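Side-chain contacts in SmhA (Serratia marcescens, PDB 7A27), which is one component of Smh, a tripartite alpha-pore-forming toxin: residues Q127-Q132 against Q296-L301; E138-L143 against Q285-T290. All blocks are in the same frame, centred on the assembly; numbering follows the deposited sequence.

Interaction 1. Residues Q127-Q132 against Q296-L301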
loop_
_atom_site.group_PDB
_atom_site.type_symbol
_atom_site.label_atom_id
_atom_site.label_comp_id
_atom_site.label_asym_id
_atom_site.label_seq_id
_atom_site.Cartn_x
_atom_site.Cartn_y
_atom_site.Cartn_z
ATOM N N GLN A 127 -2.645 -7.344 14.861
ATOM C CA GLN A 127 -1.329 -7.969 15.133
ATOM C C GLN A 127 -1.141 -9.161 14.188
ATOM O O GLN A 127 -0.057 -9.273 13.591
ATOM C CB GLN A 127 -1.172 -8.449 16.574
ATOM C CG GLN A 127 0.283 -8.733 16.958
ATOM C CD GLN A 127 1.104 -7.466 17.012
ATOM O OE1 GLN A 127 0.791 -6.518 17.733
ATOM N NE2 GLN A 127 2.178 -7.456 16.245
ATOM N N ALA A 128 -2.168 -10.000 14.038
ATOM C CA ALA A 128 -2.124 -11.227 13.207
ATOM C C ALA A 128 -1.717 -10.876 11.774
ATOM O O ALA A 128 -0.867 -11.582 11.199
ATOM C CB ALA A 128 -3.455 -11.941 13.240
ATOM N N VAL A 129 -2.312 -9.823 11.229
ATOM C CA VAL A 129 -2.026 -9.357 9.844
ATOM C C VAL A 129 -0.591 -8.828 9.775
ATOM O O VAL A 129 0.108 -9.147 8.794
ATOM C CB VAL A 129 -3.044 -8.299 9.391
ATOM C CG1 VAL A 129 -2.597 -7.617 8.118
ATOM C CG2 VAL A 129 -4.433 -8.891 9.215
ATOM N N HIS A 130 -0.154 -8.036 10.757
ATOM C CA HIS A 130 1.222 -7.470 10.771
ATOM C C HIS A 130 2.254 -8.594 10.808
ATOM O O HIS A 130 3.276 -8.482 10.121
ATOM C CB HIS A 130 1.448 -6.524 11.947
ATOM C CG HIS A 130 2.839 -5.984 11.965
ATOM N ND1 HIS A 130 3.838 -6.502 12.773
ATOM C CD2 HIS A 130 3.418 -5.025 11.213
ATOM C CE1 HIS A 130 4.950 -5.839 12.562
ATOM N NE2 HIS A 130 4.725 -4.928 11.607
ATOM N N THR A 131 2.008 -9.638 11.597
ATOM C CA THR A 131 2.955 -10.761 11.739
ATOM C C THR A 131 3.132 -11.436 10.372
ATOM O O THR A 131 4.279 -11.838 10.080
ATOM C CB THR A 131 2.537 -11.699 12.868
ATOM O OG1 THR A 131 2.439 -10.920 14.063
ATOM C CG2 THR A 131 3.523 -12.824 13.069
ATOM N N GLN A 132 2.075 -11.542 9.554
ATOM C CA GLN A 132 2.169 -12.146 8.195
ATOM C C GLN A 132 3.000 -11.221 7.287
ATOM O O GLN A 132 3.849 -11.729 6.547
ATOM C CB GLN A 132 0.795 -12.429 7.590
ATOM C CG GLN A 132 0.202 -13.768 7.984
ATOM C CD GLN A 132 -1.157 -13.982 7.353
ATOM O OE1 GLN A 132 -1.563 -13.283 6.420
ATOM N NE2 GLN A 132 -1.871 -14.995 7.835
ATOM N N GLN A 296 5.675 -1.425 7.733
ATOM C CA GLN A 296 6.072 -0.421 8.757
ATOM C C GLN A 296 4.865 0.407 9.223
ATOM O O GLN A 296 4.778 0.665 10.437
ATOM C CB GLN A 296 7.208 0.469 8.258
ATOM C CG GLN A 296 8.579 -0.185 8.388
ATOM C CD GLN A 296 9.675 0.519 7.623
ATOM O OE1 GLN A 296 9.461 1.537 6.965
ATOM N NE2 GLN A 296 10.875 -0.034 7.681
ATOM N N ARG A 297 3.973 0.822 8.326
ATOM C CA ARG A 297 2.777 1.623 8.712
ATOM C C ARG A 297 1.814 0.732 9.493
ATOM O O ARG A 297 1.178 1.237 10.415
ATOM C CB ARG A 297 2.049 2.207 7.503
ATOM C CG ARG A 297 2.917 3.098 6.636
ATOM C CD ARG A 297 3.452 4.349 7.312
ATOM N NE ARG A 297 4.626 4.801 6.546
ATOM C CZ ARG A 297 4.585 5.376 5.328
ATOM N NH1 ARG A 297 3.423 5.577 4.693
ATOM N NH2 ARG A 297 5.729 5.731 4.762
ATOM N N MET A 298 1.754 -0.552 9.135
ATOM C CA MET A 298 0.874 -1.576 9.749
ATOM C C MET A 298 1.386 -1.930 11.147
ATOM O O MET A 298 0.561 -2.321 11.980
ATOM C CB MET A 298 0.887 -2.826 8.878
ATOM C CG MET A 298 -0.117 -3.886 9.282
ATOM S SD MET A 298 -1.855 -3.463 9.255
ATOM C CE MET A 298 -1.810 -2.459 7.785
ATOM N N ALA A 299 2.679 -1.769 11.421
ATOM C CA ALA A 299 3.299 -2.101 12.725
ATOM C C ALA A 299 2.667 -1.262 13.845
ATOM O O ALA A 299 2.560 -1.756 14.975
ATOM C CB ALA A 299 4.775 -1.854 12.673
ATOM N N LEU A 300 2.211 -0.055 13.552
ATOM C CA LEU A 300 1.684 0.891 14.568
ATOM C C LEU A 300 0.179 0.674 14.810
ATOM O O LEU A 300 -0.329 1.195 15.832
ATOM C CB LEU A 300 1.943 2.335 14.123
ATOM C CG LEU A 300 3.324 2.707 13.575
ATOM C CD1 LEU A 300 3.260 4.112 12.986
ATOM C CD2 LEU A 300 4.422 2.590 14.629
ATOM N N LEU A 301 -0.515 -0.070 13.942
ATOM C CA LEU A 301 -1.998 -0.210 13.996
ATOM C C LEU A 301 -2.447 -0.968 15.253
ATOM O O LEU A 301 -3.376 -0.512 15.918
ATOM C CB LEU A 301 -2.497 -0.882 12.719
ATOM C CG LEU A 301 -4.018 -0.958 12.577
ATOM C CD1 LEU A 301 -4.662 0.409 12.607
ATOM C CD2 LEU A 301 -4.394 -1.664 11.301
#

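Interaction 2. Residues E138-L143 against Q285-T290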
loop_
_atom_site.group_PDB
_atom_site.type_symbol
_atom_site.label_atom_id
_atom_site.label_comp_id
_atom_site.label_asym_id
_atom_site.label_seq_id
_atom_site.Cartn_x
_atom_site.Cartn_y
_atom_site.Cartn_z
ATOM N N GLU A 138 10.703 -10.523 5.518
ATOM C CA GLU A 138 11.934 -11.269 5.883
ATOM C C GLU A 138 12.306 -12.275 4.787
ATOM O O GLU A 138 13.477 -12.696 4.788
ATOM C CB GLU A 138 11.781 -11.897 7.272
ATOM C CG GLU A 138 11.836 -10.848 8.384
ATOM C CD GLU A 138 11.315 -11.271 9.751
ATOM O OE1 GLU A 138 11.217 -12.492 9.978
ATOM O OE2 GLU A 138 10.998 -10.370 10.589
ATOM N N MET A 139 11.385 -12.633 3.883
ATOM C CA MET A 139 11.665 -13.575 2.762
ATOM C C MET A 139 11.930 -12.779 1.475
ATOM O O MET A 139 12.777 -13.213 0.674
ATOM C CB MET A 139 10.534 -14.581 2.531
ATOM C CG MET A 139 9.482 -14.111 1.534
ATOM S SD MET A 139 8.932 -15.319 0.274
ATOM C CE MET A 139 9.820 -14.815 -1.205
ATOM N N LEU A 140 11.269 -11.634 1.292
ATOM C CA LEU A 140 11.427 -10.759 0.098
ATOM C C LEU A 140 12.787 -10.054 0.083
ATOM O O LEU A 140 13.372 -9.990 -1.010
ATOM C CB LEU A 140 10.298 -9.723 0.076
ATOM C CG LEU A 140 8.935 -10.233 -0.389
ATOM C CD1 LEU A 140 7.853 -9.204 -0.117
ATOM C CD2 LEU A 140 8.965 -10.574 -1.868
ATOM N N GLU A 141 13.269 -9.520 1.219
ATOM C CA GLU A 141 14.540 -8.735 1.259
ATOM C C GLU A 141 15.680 -9.605 0.734
ATOM O O GLU A 141 16.345 -9.208 -0.218
ATOM C CB GLU A 141 14.825 -8.108 2.629
ATOM C CG GLU A 141 13.698 -7.219 3.132
ATOM C CD GLU A 141 14.105 -6.097 4.067
ATOM O OE1 GLU A 141 13.945 -6.236 5.315
ATOM O OE2 GLU A 141 14.463 -5.036 3.534
ATOM N N PRO A 142 15.937 -10.806 1.304
ATOM C CA PRO A 142 16.993 -11.689 0.812
ATOM C C PRO A 142 16.826 -12.179 -0.633
ATOM O O PRO A 142 17.819 -12.464 -1.249
ATOM C CB PRO A 142 16.912 -12.903 1.748
ATOM C CG PRO A 142 16.301 -12.349 3.005
ATOM C CD PRO A 142 15.278 -11.370 2.486
ATOM N N LEU A 143 15.587 -12.292 -1.123
ATOM C CA LEU A 143 15.287 -12.738 -2.510
ATOM C C LEU A 143 15.821 -11.682 -3.477
ATOM O O LEU A 143 16.500 -12.063 -4.454
ATOM C CB LEU A 143 13.780 -12.916 -2.711
ATOM C CG LEU A 143 13.373 -13.419 -4.106
ATOM C CD1 LEU A 143 13.586 -14.921 -4.243
ATOM C CD2 LEU A 143 11.928 -13.092 -4.410
ATOM N N GLN A 285 12.153 -3.875 -7.146
ATOM C CA GLN A 285 12.518 -2.775 -6.215
ATOM C C GLN A 285 11.236 -2.046 -5.813
ATOM O O GLN A 285 11.024 -1.912 -4.615
ATOM C CB GLN A 285 13.505 -1.812 -6.876
ATOM C CG GLN A 285 14.133 -0.759 -5.962
ATOM C CD GLN A 285 15.267 -1.331 -5.148
ATOM O OE1 GLN A 285 16.281 -1.792 -5.689
ATOM N NE2 GLN A 285 15.094 -1.306 -3.835
ATOM N N LEU A 286 10.408 -1.604 -6.764
ATOM C CA LEU A 286 9.183 -0.822 -6.446
ATOM C C LEU A 286 8.291 -1.644 -5.521
ATOM O O LEU A 286 7.830 -1.089 -4.508
ATOM C CB LEU A 286 8.423 -0.450 -7.721
ATOM C CG LEU A 286 9.131 0.536 -8.641
ATOM C CD1 LEU A 286 8.329 0.748 -9.921
ATOM C CD2 LEU A 286 9.382 1.859 -7.919
ATOM N N PHE A 287 8.083 -2.918 -5.863
ATOM C CA PHE A 287 7.216 -3.859 -5.107
ATOM C C PHE A 287 7.773 -4.070 -3.699
ATOM O O PHE A 287 7.031 -3.831 -2.734
ATOM C CB PHE A 287 7.059 -5.182 -5.850
ATOM C CG PHE A 287 6.304 -6.247 -5.100
ATOM C CD1 PHE A 287 4.934 -6.153 -4.909
ATOM C CD2 PHE A 287 6.958 -7.358 -4.616
ATOM C CE1 PHE A 287 4.237 -7.121 -4.207
ATOM C CE2 PHE A 287 6.252 -8.357 -3.962
ATOM C CZ PHE A 287 4.896 -8.230 -3.744
ATOM N N VAL A 288 9.042 -4.461 -3.576
ATOM C CA VAL A 288 9.663 -4.797 -2.265
ATOM C C VAL A 288 9.793 -3.546 -1.396
ATOM O O VAL A 288 9.572 -3.666 -0.188
ATOM C CB VAL A 288 11.019 -5.493 -2.450
ATOM C CG1 VAL A 288 11.733 -5.686 -1.130
ATOM C CG2 VAL A 288 10.840 -6.827 -3.151
ATOM N N ASP A 289 10.183 -2.405 -1.956
ATOM C CA ASP A 289 10.335 -1.154 -1.167
ATOM C C ASP A 289 8.972 -0.787 -0.570
ATOM O O ASP A 289 8.921 -0.531 0.657
ATOM C CB ASP A 289 10.882 0.024 -1.988
ATOM C CG ASP A 289 12.369 -0.001 -2.303
ATOM O OD1 ASP A 289 13.106 -0.785 -1.655
ATOM O OD2 ASP A 289 12.776 0.784 -3.192
ATOM N N THR A 290 7.895 -0.773 -1.365
ATOM C CA THR A 290 6.579 -0.317 -0.848
ATOM C C THR A 290 5.978 -1.435 0.004
ATOM O O THR A 290 5.147 -1.104 0.873
ATOM C CB THR A 290 5.673 0.288 -1.927
ATOM O OG1 THR A 290 5.055 -0.767 -2.646
ATOM C CG2 THR A 290 6.427 1.221 -2.847
#

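Interaction 1. Residues Q127-Q132 against Q296-L301
His-130 lies against the backbone of segment 296-301 at Met-298 and Ala-299, its neighbours across the contact. It gives up the most surface of any residue here, 77 Å² of the 185 Å² buried on both sides together. Its imidazole extends away from its own helix because CG is anti to the backbone N (chi1 179°). The CD2-NE2 side of the ring therefore reaches the other segment: CD2 of His-130 comes 3.7 Å from the carbonyl carbon C of Met-298, and NE2 of His-130 comes 3.3 Å from CB of Ala-299. C of Met-298 and CB of Ala-299 both lie oblique to the ring. NE2 also has a weak hydrogen bond to Glu-295, about one turn back on the partner helix, which gives the buried imidazole a polar partner beside its apolar ones.

Helices 104-155 and 272-299, which this contact joins, are neighbours in a long helical bundle, an architecture consistent with that of ClyA-type alpha-pore-forming toxins. Here they run antiparallel, and the CA atoms of His-130 and Met-298 are 6.0 Å apart.

Met-298, with 53 Å² buried, packs alongside the CB end of His-130. Its CG, anti to the backbone N (chi1 -172°), lies 4.1 Å from CB of His-130, at the root of the imidazole. The chain then bends at chi2 and again at chi3. Its sulfur SD is thereby brought within 4.4 Å of Val-129 CG1, a loose apolar contact one residue before the histidine. Beyond the helix pair, Met-298 touches Ile-21 of helix 14-37 and Leu-76 of helix 48-96, while Val-129 packs on Leu-79 of helix 48-96.

Interaction 2. Residues E138-L143 against Q285-T290
Leu-140 meets Phe-287 from the side of its ring, one methyl against the rim of the aromatic group. The two side chains cross at about a right angle, and CD2 of Leu-140 lies near the ring plane, 4.1 Å from CE2 of Phe-287. The phenyl gets there because CG is anti to the backbone N (chi1 174°), which carries the ring toward Leu-140 although its first bond does not aim that way. The ring also packs on Asn-28, Ser-32 and Leu-35 of helix 14-37. Val-288 comes in nearer the base of the leucine: its CG2 is 4.4 Å from CB of Leu-140, where the backbones are also nearest. All three residues are buried.

Away from this core, polar groups pair along each helix. NE2 of Gln-285 is shared between both carboxylate oxygens of Asp-289, one turn on, 3.0 Å from OD1 and 3.2 Å from OD2, and Glu-141 forms a salt bridge with Arg-137. A mainly apolar interior with polar and charged groups toward the outside, on two antiparallel helices neighboured by helices 14-37 and 48-96, is the pattern of an amphipathic alpha-helical bundle.

How the interactions relate
Interactions 1 and 2 join the same two helices, 104-155 and 272-299, at levels whose centres are 16 Å apart; their nearest atoms are about 7 Å from each other and do not touch. Along the chain the order is 127-132, 138-143, 285-290, 296-301, so the inner pair is closed within the outer one, as antiparallel helices require. Ten residues up one helix correspond to ten residues down the other. The intervening chain includes the two-stranded antiparallel sheet, 198-206 with 230-237. Helices 14-37 and 48-96 border both levels, so the two contacts mark two levels of one long bundle in this soluble toxin component.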